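Local atomic coordinates of sulfate transporter 4.1, chloroplastic (Arabidopsis thaliana, PDB entry 7LHV), a protein that carries sulfate across a membrane together with protons, as a secondary active symporter of the SLC26A/SulP family, and may help regulate sulfate assimilation. Residues 334-337 with 338-342; 481-484 with 485-489; 325-328 with 329-332; 171-174 with 175-178. All blocks are in the same frame, centred on the assembly; numbering follows the deposited sequence.

Interaction 1 (334-337 with 338-342); sequences LPTS and ALITG. With S1P ((2S,3R,4E)-2-amino-3-hydroxyoctadec-4-en-1-yl dihydrogen phosphate), chain C.
T341 grips the carbonyl oxygen of S337 twice. Its hydroxyl gives the shorter bond, T341 OG1 to S337 O at 2.6 Å, and its backbone T341 N reaches the same S337 O at 3.1 Å. The two donors arrive from opposite faces of the carbonyl plane. With OG1 set beside its own backbone N (chi1 -61°), T341 folds its hydroxyl back over the preceding turn; one turn earlier the hydroxyl of S337 likewise bonds back, OG to L333 O. On another side of the helix, T336 and I340 meet aslant, methyl against methyl, T336 CG2 to I340 CD1 3.8 Å. All of this belongs to transmembrane helix 330-358, kinked here, where P335 has no N-H to offer and T336 N also makes no bond to the turn before. Beyond the kink the bond from L339 N to P335 O is weak at 3.4 Å. P335 O also lies along the lipid chain of a bound S1P, 3.6 Å from its C7. L339 swings toward the lipid and sets CD1 3.7 Å from S1P C14. S337 and T341 pack on helix 173-194, while T336, I340 and, besides its lipid contact, L339 meet helix 153-166.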
loop_
_atom_site.group_PDB
_atom_site.type_symbol
_atom_site.label_atom_id
_atom_site.label_comp_id
_atom_site.label_asym_id
_atom_site.label_seq_id
_atom_site.Cartn_x
_atom_site.Cartn_y
_atom_site.Cartn_z
ATOM N N LEU A 334 7.116 -7.423 18.284
ATOM C CA LEU A 334 6.074 -7.330 17.262
ATOM C C LEU A 334 6.636 -7.142 15.857
ATOM O O LEU A 334 6.152 -7.820 14.933
ATOM C CB LEU A 334 5.082 -6.213 17.612
ATOM C CG LEU A 334 3.934 -6.489 18.594
ATOM C CD1 LEU A 334 2.982 -7.530 18.042
ATOM C CD2 LEU A 334 4.409 -6.894 19.964
ATOM N N PRO A 335 7.617 -6.263 15.607
ATOM C CA PRO A 335 8.115 -6.128 14.226
ATOM C C PRO A 335 8.676 -7.418 13.654
ATOM O O PRO A 335 8.554 -7.650 12.446
ATOM C CB PRO A 335 9.190 -5.035 14.344
ATOM C CG PRO A 335 9.536 -4.981 15.790
ATOM C CD PRO A 335 8.266 -5.292 16.502
ATOM N N THR A 336 9.298 -8.261 14.481
ATOM C CA THR A 336 9.759 -9.559 13.995
ATOM C C THR A 336 8.609 -10.558 13.909
ATOM O O THR A 336 8.482 -11.279 12.914
ATOM C CB THR A 336 10.870 -10.096 14.896
ATOM O OG1 THR A 336 11.985 -9.198 14.863
ATOM C CG2 THR A 336 11.323 -11.457 14.414
ATOM N N SER A 337 7.747 -10.589 14.931
ATOM C CA SER A 337 6.632 -11.533 14.949
ATOM C C SER A 337 5.745 -11.369 13.724
ATOM O O SER A 337 5.246 -12.357 13.175
ATOM C CB SER A 337 5.807 -11.353 16.220
ATOM O OG SER A 337 6.610 -11.505 17.371
ATOM N N ALA A 338 5.514 -10.128 13.297
ATOM C CA ALA A 338 4.784 -9.906 12.056
ATOM C C ALA A 338 5.565 -10.444 10.866
ATOM O O ALA A 338 5.026 -11.198 10.046
ATOM C CB ALA A 338 4.487 -8.419 11.883
ATOM N N LEU A 339 6.853 -10.102 10.783
ATOM C CA LEU A 339 7.663 -10.495 9.634
ATOM C C LEU A 339 7.658 -12.005 9.452
ATOM O O LEU A 339 7.329 -12.511 8.371
ATOM C CB LEU A 339 9.088 -9.976 9.805
ATOM C CG LEU A 339 10.137 -10.425 8.792
ATOM C CD1 LEU A 339 9.709 -10.080 7.380
ATOM C CD2 LEU A 339 11.471 -9.785 9.117
ATOM N N ILE A 340 7.981 -12.744 10.515
ATOM C CA ILE A 340 7.925 -14.201 10.454
ATOM C C ILE A 340 6.539 -14.655 10.030
ATOM O O ILE A 340 6.394 -15.512 9.149
ATOM C CB ILE A 340 8.332 -14.810 11.809
ATOM C CG1 ILE A 340 9.838 -14.675 12.027
ATOM C CG2 ILE A 340 7.910 -16.263 11.887
ATOM C CD1 ILE A 340 10.275 -14.997 13.431
ATOM N N THR A 341 5.496 -14.058 10.614
ATOM C CA THR A 341 4.138 -14.415 10.228
ATOM C C THR A 341 3.924 -14.186 8.740
ATOM O O THR A 341 3.340 -15.033 8.054
ATOM C CB THR A 341 3.125 -13.612 11.040
ATOM O OG1 THR A 341 3.292 -13.904 12.433
ATOM C CG2 THR A 341 1.710 -13.965 10.621
ATOM N N GLY A 342 4.433 -13.069 8.216
ATOM C CA GLY A 342 4.319 -12.826 6.790
ATOM C C GLY A 342 4.927 -13.949 5.978
ATOM O O GLY A 342 4.340 -14.402 4.992
HETATM C C1 S1P C . 13.163 -1.104 10.322
HETATM O O1 S1P C . 14.324 -1.023 11.164
HETATM C C2 S1P C . 12.025 -1.615 11.177
HETATM N N2 S1P C . 12.493 -2.267 12.407
HETATM C C3 S1P C . 11.058 -2.505 10.382
HETATM O O3 S1P C . 9.766 -1.990 10.679
HETATM C C4 S1P C . 11.144 -3.956 10.746
HETATM C C5 S1P C . 10.445 -4.935 10.198
HETATM C C6 S1P C . 9.422 -4.919 9.109
HETATM C C7 S1P C . 8.169 -5.753 9.395
HETATM C C8 S1P C . 7.296 -5.977 8.172
HETATM C C9 S1P C . 6.106 -6.889 8.389
HETATM C C10 S1P C . 5.329 -7.206 7.123
HETATM C C11 S1P C . 5.480 -8.623 6.613
HETATM C C12 S1P C . 5.757 -8.710 5.133
HETATM C C13 S1P C . 6.320 -10.023 4.665
HETATM C C14 S1P C . 7.768 -9.943 4.257
HETATM C C15 S1P C . 8.104 -10.574 2.925
HETATM C C16 S1P C . 9.554 -10.444 2.509
HETATM C C17 S1P C . 9.831 -9.656 1.250
HETATM P P22 S1P C . 15.522 -0.192 10.566
HETATM O O23 S1P C . 16.806 -0.992 10.801
HETATM O O24 S1P C . 15.232 -0.098 9.088
HETATM O O25 S1P C . 15.545 1.138 11.200
#

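Interaction 2 (481-484 with 485-489); sequences VLVG and VGFSL. With S1P ((2S,3R,4E)-2-amino-3-hydroxyoctadec-4-en-1-yl dihydrogen phosphate), chain F.
V483 lies alongside the ring of F487, the two side chains pointing the same way, with V483 CG1 3.6 Å from F487 CD2. They stand four residues apart on transmembrane helix 477-496, so the overlap is the familiar i to i+4 packing of one helical turn on the next. V483 places CG1 anti to its backbone N (chi1 173°), which turns that methyl toward the ring. The same edge of the ring meets backbone as well: V483 O lies near the ring plane, 3.3 Å from F487 CD2, while also accepting the bond from F487 N. Over one face of the ring runs the alkyl chain of a bound S1P, whose C8 sits above the plane and offset toward the rim. V483 and F487 also rest on helix 459-474, through I471 and L464. Elsewhere round the helix the contact is thinner, V481 CG1 approaching V485 CG2 only to 4.3 Å. L482 belongs to a second S1P site, the one that also includes P335 and L339, and L489 packs on L489 of the second subunit. The S1P that runs over the F487 ring also approaches the main chain at G486, where there is no side chain, G486 O to S1P C13 3.7 Å. G484 O takes two donors from opposite faces of its plane, S488 N at 3.0 Å and the hydroxyl S488 OG at 3.2 Å.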
loop_
_atom_site.group_PDB
_atom_site.type_symbol
_atom_site.label_atom_id
_atom_site.label_comp_id
_atom_site.label_asym_id
_atom_site.label_seq_id
_atom_site.Cartn_x
_atom_site.Cartn_y
_atom_site.Cartn_z
ATOM N N VAL A 481 13.493 -5.976 3.564
ATOM C CA VAL A 481 12.069 -6.292 3.621
ATOM C C VAL A 481 11.239 -5.043 3.365
ATOM O O VAL A 481 10.261 -5.070 2.605
ATOM C CB VAL A 481 11.720 -6.932 4.977
ATOM C CG1 VAL A 481 10.222 -6.888 5.216
ATOM C CG2 VAL A 481 12.225 -8.356 5.037
ATOM N N LEU A 482 11.611 -3.930 3.999
ATOM C CA LEU A 482 10.871 -2.688 3.815
ATOM C C LEU A 482 10.945 -2.212 2.372
ATOM O O LEU A 482 9.939 -1.777 1.806
ATOM C CB LEU A 482 11.400 -1.615 4.764
ATOM C CG LEU A 482 10.961 -1.754 6.220
ATOM C CD1 LEU A 482 11.566 -0.650 7.071
ATOM C CD2 LEU A 482 9.446 -1.755 6.328
ATOM N N VAL A 483 12.126 -2.295 1.756
ATOM C CA VAL A 483 12.268 -1.880 0.361
ATOM C C VAL A 483 11.430 -2.758 -0.555
ATOM O O VAL A 483 10.754 -2.260 -1.463
ATOM C CB VAL A 483 13.751 -1.883 -0.051
ATOM C CG1 VAL A 483 13.880 -1.625 -1.534
ATOM C CG2 VAL A 483 14.503 -0.817 0.716
ATOM N N GLY A 484 11.458 -4.075 -0.342
ATOM C CA GLY A 484 10.671 -4.960 -1.188
ATOM C C GLY A 484 9.180 -4.715 -1.063
ATOM O O GLY A 484 8.463 -4.628 -2.064
ATOM N N VAL A 485 8.695 -4.581 0.174
ATOM C CA VAL A 485 7.274 -4.323 0.388
ATOM C C VAL A 485 6.886 -2.969 -0.190
ATOM O O VAL A 485 5.821 -2.822 -0.804
ATOM C CB VAL A 485 6.931 -4.422 1.885
ATOM C CG1 VAL A 485 5.505 -3.974 2.132
ATOM C CG2 VAL A 485 7.133 -5.840 2.377
ATOM N N GLY A 486 7.740 -1.960 -0.012
ATOM C CA GLY A 486 7.437 -0.645 -0.541
ATOM C C GLY A 486 7.388 -0.616 -2.055
ATOM O O GLY A 486 6.527 0.036 -2.640
ATOM N N PHE A 487 8.315 -1.316 -2.711
ATOM C CA PHE A 487 8.299 -1.361 -4.168
ATOM C C PHE A 487 7.095 -2.138 -4.686
ATOM O O PHE A 487 6.489 -1.754 -5.694
ATOM C CB PHE A 487 9.602 -1.960 -4.687
ATOM C CG PHE A 487 10.629 -0.932 -5.054
ATOM C CD1 PHE A 487 10.523 -0.221 -6.235
ATOM C CD2 PHE A 487 11.691 -0.667 -4.213
ATOM C CE1 PHE A 487 11.466 0.730 -6.572
ATOM C CE2 PHE A 487 12.635 0.282 -4.544
ATOM C CZ PHE A 487 12.522 0.981 -5.724
ATOM N N SER A 488 6.726 -3.229 -4.009
ATOM C CA SER A 488 5.519 -3.949 -4.398
ATOM C C SER A 488 4.283 -3.069 -4.254
ATOM O O SER A 488 3.415 -3.055 -5.137
ATOM C CB SER A 488 5.376 -5.218 -3.562
ATOM O OG SER A 488 6.385 -6.154 -3.893
ATOM N N LEU A 489 4.188 -2.322 -3.151
ATOM C CA LEU A 489 3.069 -1.402 -2.971
ATOM C C LEU A 489 3.078 -0.307 -4.026
ATOM O O LEU A 489 2.022 0.078 -4.538
ATOM C CB LEU A 489 3.103 -0.787 -1.576
ATOM C CG LEU A 489 2.302 -1.511 -0.501
ATOM C CD1 LEU A 489 2.503 -0.842 0.844
ATOM C CD2 LEU A 489 0.836 -1.530 -0.881
HETATM C C1 S1P F . 9.054 4.276 -11.064
HETATM O O1 S1P F . 7.832 4.422 -11.814
HETATM C C2 S1P F . 8.668 3.231 -10.047
HETATM N N2 S1P F . 7.214 3.104 -10.032
HETATM C C3 S1P F . 9.060 3.563 -8.607
HETATM O O3 S1P F . 7.907 3.239 -7.840
HETATM C C4 S1P F . 9.420 4.996 -8.401
HETATM C C5 S1P F . 9.877 5.509 -7.276
HETATM C C6 S1P F . 10.151 4.860 -5.965
HETATM C C7 S1P F . 8.952 4.688 -5.058
HETATM C C8 S1P F . 8.984 3.378 -4.321
HETATM C C9 S1P F . 8.847 3.506 -2.825
HETATM C C10 S1P F . 7.415 3.632 -2.363
HETATM C C11 S1P F . 7.235 3.551 -0.866
HETATM C C12 S1P F . 5.795 3.361 -0.436
HETATM C C13 S1P F . 4.841 3.143 -1.578
HETATM C C14 S1P F . 3.417 3.524 -1.272
HETATM C C15 S1P F . 3.166 3.843 0.179
HETATM C C16 S1P F . 2.392 5.128 0.410
HETATM P P22 S1P F . 7.426 3.658 -13.151
HETATM O O23 S1P F . 8.688 3.266 -13.882
HETATM O O24 S1P F . 6.728 2.407 -12.720
HETATM O O25 S1P F . 6.558 4.513 -13.942
#

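Interaction 3 (325-328 with 329-332); sequences RSFD and HAKT
F327 and A330 meet through both main chain and side chain in the turn that leads into helix 330-358. Among the backbone bonds, the firmer runs from A330 N to F327 O at 2.9 Å. Its donor stands 65° out of the carbonyl plane, well above it, as befits the tight i to i+3 geometry of a 3-10 turn. One residue earlier H329 N makes a weak bond of the same span to S326 O, at 3.3 Å. A third bond of this span, T332 N to H329 O, is weak too.

The apolar contact is slight: the F327 ring comes obliquely to the A330 methyl, CD1 to CB 4.5 Å. Near the H329 ring a polar atom lies at the edge without close contact. H329 keeps CG beside its own backbone N (chi1 -62°), and S326 O then lies near the plane of the imidazole, 4.4 Å from H329 CD2. The carboxylate of D328 and the imidazole of H329 stay apart, OD2 to NE2 6.3 Å.

Polar links lead outside the turn. S326 sends its hydroxyl to helix 173-194, where OG hydrogen-bonds to E176 OE1; R325 NH2 forms a long, weak ion pair with the other carboxylate oxygen of E176.

The turn is thus set against helix 173-194, with S326 on L173, F327 on L180 and L183, and H329 on L177. Helix 153-166 adds I166, which touches both H329 and T332.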
loop_
_atom_site.group_PDB
_atom_site.type_symbol
_atom_site.label_atom_id
_atom_site.label_comp_id
_atom_site.label_asym_id
_atom_site.label_seq_id
_atom_site.Cartn_x
_atom_site.Cartn_y
_atom_site.Cartn_z
ATOM N N ARG A 325 8.052 -16.106 30.483
ATOM C CA ARG A 325 8.258 -15.198 31.603
ATOM C C ARG A 325 8.853 -13.854 31.206
ATOM O O ARG A 325 9.091 -13.019 32.087
ATOM C CB ARG A 325 9.167 -15.841 32.659
ATOM C CG ARG A 325 8.449 -16.715 33.669
ATOM C CD ARG A 325 8.410 -18.159 33.213
ATOM N NE ARG A 325 9.739 -18.651 32.871
ATOM C CZ ARG A 325 10.608 -19.136 33.748
ATOM N NH1 ARG A 325 10.319 -19.212 35.038
ATOM N NH2 ARG A 325 11.796 -19.556 33.321
ATOM N N SER A 326 9.096 -13.612 29.923
ATOM C CA SER A 326 9.763 -12.399 29.467
ATOM C C SER A 326 8.833 -11.537 28.623
ATOM O O SER A 326 9.218 -11.026 27.571
ATOM C CB SER A 326 11.032 -12.734 28.687
ATOM O OG SER A 326 12.090 -13.080 29.563
ATOM N N PHE A 327 7.596 -11.353 29.090
ATOM C CA PHE A 327 6.645 -10.517 28.364
ATOM C C PHE A 327 7.097 -9.063 28.284
ATOM O O PHE A 327 6.567 -8.307 27.463
ATOM C CB PHE A 327 5.268 -10.599 29.024
ATOM C CG PHE A 327 4.427 -11.732 28.526
ATOM C CD1 PHE A 327 3.669 -11.594 27.376
ATOM C CD2 PHE A 327 4.392 -12.937 29.203
ATOM C CE1 PHE A 327 2.892 -12.635 26.916
ATOM C CE2 PHE A 327 3.616 -13.982 28.748
ATOM C CZ PHE A 327 2.865 -13.831 27.602
ATOM N N ASP A 328 8.065 -8.661 29.113
ATOM C CA ASP A 328 8.501 -7.269 29.152
ATOM C C ASP A 328 9.103 -6.825 27.825
ATOM O O ASP A 328 9.034 -5.640 27.479
ATOM C CB ASP A 328 9.508 -7.074 30.283
ATOM C CG ASP A 328 8.875 -7.210 31.657
ATOM O OD1 ASP A 328 7.669 -6.904 31.787
ATOM O OD2 ASP A 328 9.582 -7.620 32.603
ATOM N N HIS A 329 9.693 -7.751 27.072
ATOM C CA HIS A 329 10.253 -7.447 25.764
ATOM C C HIS A 329 9.263 -7.675 24.636
ATOM O O HIS A 329 9.629 -7.513 23.468
ATOM C CB HIS A 329 11.506 -8.290 25.509
ATOM C CG HIS A 329 12.619 -8.039 26.476
ATOM N ND1 HIS A 329 13.604 -7.104 26.252
ATOM C CD2 HIS A 329 12.913 -8.619 27.662
ATOM C CE1 HIS A 329 14.453 -7.109 27.265
ATOM N NE2 HIS A 329 14.055 -8.021 28.133
ATOM N N ALA A 330 8.022 -8.039 24.958
ATOM C CA ALA A 330 7.071 -8.429 23.923
ATOM C C ALA A 330 6.870 -7.321 22.901
ATOM O O ALA A 330 6.812 -7.591 21.699
ATOM C CB ALA A 330 5.740 -8.828 24.555
ATOM N N LYS A 331 6.773 -6.067 23.352
ATOM C CA LYS A 331 6.554 -4.967 22.415
ATOM C C LYS A 331 7.719 -4.801 21.449
ATOM O O LYS A 331 7.532 -4.315 20.327
ATOM C CB LYS A 331 6.299 -3.663 23.172
ATOM C CG LYS A 331 5.022 -3.669 23.996
ATOM C CD LYS A 331 4.861 -2.387 24.798
ATOM C CE LYS A 331 3.630 -2.436 25.693
ATOM N NZ LYS A 331 3.496 -1.206 26.526
ATOM N N THR A 332 8.922 -5.194 21.858
ATOM C CA THR A 332 10.063 -5.127 20.955
ATOM C C THR A 332 9.965 -6.177 19.856
ATOM O O THR A 332 10.570 -6.017 18.790
ATOM C CB THR A 332 11.355 -5.302 21.753
ATOM O OG1 THR A 332 11.333 -4.414 22.876
ATOM C CG2 THR A 332 12.574 -4.985 20.900
#

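Interaction 4 (171-174 with 175-178); sequences EELH and IELA
L173 and L177 form the close-packed side of this first turn of helix 173-194, a membrane-spanning helix whose i to i+4 bonds begin here. L173 CG lies 3.8 Å from L177 CD1, the two branched side chains meeting at an angle to each other. L173 holds its CG anti to the backbone N (chi1 -170°), which bends the isobutyl group along the helix toward the next turn. Beneath them the backbone is regular: L177 N bonds to L173 O at 2.9 Å, and A178 N to H174 O at the same 2.9 Å. Helix 153-166 backs this side, with L163 touching H174, L177 and A178. The H174 imidazole adds a weak hydrogen bond from NE2 to A167 O.

The acidic edge of the turn is looser. E172 and E176 bring their carboxylates near each other, OE2 to OE2 4.2 Å, a proximity of like charges that could raise the proton affinity of one or both. E176 reaches out on an extended chain, and its partners in the loop before helix 330-358, S326 and R325, would offset part of that repulsion. E171 and E172 belong to the exposed lead-in to the helix and owe little to side-chain packing. Here a main-chain oxygen does the touching instead: E171 O lies 3.5 Å from the terminal methyl CD1 of I175.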
loop_
_atom_site.group_PDB
_atom_site.type_symbol
_atom_site.label_atom_id
_atom_site.label_comp_id
_atom_site.label_asym_id
_atom_site.label_seq_id
_atom_site.Cartn_x
_atom_site.Cartn_y
_atom_site.Cartn_z
ATOM N N GLU A 171 22.535 -16.031 26.643
ATOM C CA GLU A 171 22.387 -17.470 26.427
ATOM C C GLU A 171 21.230 -18.023 27.257
ATOM O O GLU A 171 20.858 -19.192 27.124
ATOM C CB GLU A 171 23.697 -18.207 26.739
ATOM C CG GLU A 171 23.721 -19.679 26.344
ATOM C CD GLU A 171 25.127 -20.219 26.184
ATOM O OE1 GLU A 171 26.018 -19.451 25.760
ATOM O OE2 GLU A 171 25.345 -21.412 26.484
ATOM N N GLU A 172 20.637 -17.181 28.091
ATOM C CA GLU A 172 19.458 -17.521 28.873
ATOM C C GLU A 172 18.266 -16.648 28.530
ATOM O O GLU A 172 17.137 -17.141 28.482
ATOM C CB GLU A 172 19.763 -17.409 30.374
ATOM C CG GLU A 172 18.600 -17.789 31.274
ATOM C CD GLU A 172 18.223 -19.253 31.151
ATOM O OE1 GLU A 172 19.098 -20.068 30.787
ATOM O OE2 GLU A 172 17.050 -19.590 31.416
ATOM N N LEU A 173 18.491 -15.355 28.295
ATOM C CA LEU A 173 17.432 -14.507 27.765
ATOM C C LEU A 173 17.127 -14.847 26.314
ATOM O O LEU A 173 16.011 -14.598 25.845
ATOM C CB LEU A 173 17.819 -13.035 27.901
ATOM C CG LEU A 173 16.717 -12.013 27.619
ATOM C CD1 LEU A 173 15.552 -12.209 28.571
ATOM C CD2 LEU A 173 17.262 -10.601 27.715
ATOM N N HIS A 174 18.094 -15.420 25.592
ATOM C CA HIS A 174 17.849 -15.836 24.215
ATOM C C HIS A 174 16.738 -16.874 24.141
ATOM O O HIS A 174 15.860 -16.798 23.274
ATOM C CB HIS A 174 19.125 -16.403 23.596
ATOM C CG HIS A 174 20.014 -15.373 22.978
ATOM N ND1 HIS A 174 20.120 -15.208 21.614
ATOM C CD2 HIS A 174 20.849 -14.464 23.533
ATOM C CE1 HIS A 174 20.977 -14.236 21.355
ATOM N NE2 HIS A 174 21.434 -13.768 22.503
ATOM N N ILE A 175 16.762 -17.852 25.046
ATOM C CA ILE A 175 15.775 -18.928 25.016
ATOM C C ILE A 175 14.379 -18.382 25.290
ATOM O O ILE A 175 13.418 -18.687 24.571
ATOM C CB ILE A 175 16.162 -20.022 26.024
ATOM C CG1 ILE A 175 17.424 -20.746 25.556
ATOM C CG2 ILE A 175 15.012 -20.984 26.230
ATOM C CD1 ILE A 175 18.166 -21.447 26.663
ATOM N N GLU A 176 14.247 -17.572 26.344
ATOM C CA GLU A 176 12.946 -17.007 26.681
ATOM C C GLU A 176 12.447 -16.086 25.579
ATOM O O GLU A 176 11.251 -16.068 25.269
ATOM C CB GLU A 176 13.022 -16.262 28.012
ATOM C CG GLU A 176 13.395 -17.139 29.191
ATOM C CD GLU A 176 13.423 -16.372 30.497
ATOM O OE1 GLU A 176 13.119 -15.162 30.481
ATOM O OE2 GLU A 176 13.744 -16.980 31.539
ATOM N N LEU A 177 13.349 -15.312 24.975
ATOM C CA LEU A 177 12.954 -14.438 23.879
ATOM C C LEU A 177 12.480 -15.238 22.676
ATOM O O LEU A 177 11.500 -14.864 22.027
ATOM C CB LEU A 177 14.113 -13.520 23.499
ATOM C CG LEU A 177 14.294 -12.285 24.380
ATOM C CD1 LEU A 177 15.599 -11.588 24.049
ATOM C CD2 LEU A 177 13.123 -11.344 24.203
ATOM N N ALA A 178 13.157 -16.344 22.360
ATOM C CA ALA A 178 12.729 -17.177 21.239
ATOM C C ALA A 178 11.368 -17.812 21.503
ATOM O O ALA A 178 10.514 -17.866 20.607
ATOM C CB ALA A 178 13.775 -18.251 20.952
#

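Overall arrangement
The four local contacts chain together from a helix start to a lipid site. Interactions 3 and 4, with centres 11 Å apart, touch directly: besides their polar link, H329 CB packs 3.7 Å from L177 CD2. Interaction 3 runs on in sequence into interaction 1, and both use helix 330-358, their centres 15 Å apart. Interaction 1 in turn meets interaction 2, where L339 CD1 lies 3.8 Å from V481 CG2. P335, L339 and L482 share one S1P pocket across this junction, whereas G486 belongs to a different one. Interactions 2 and 4 mark the extremes, with about 30 Å between their centres and no touch.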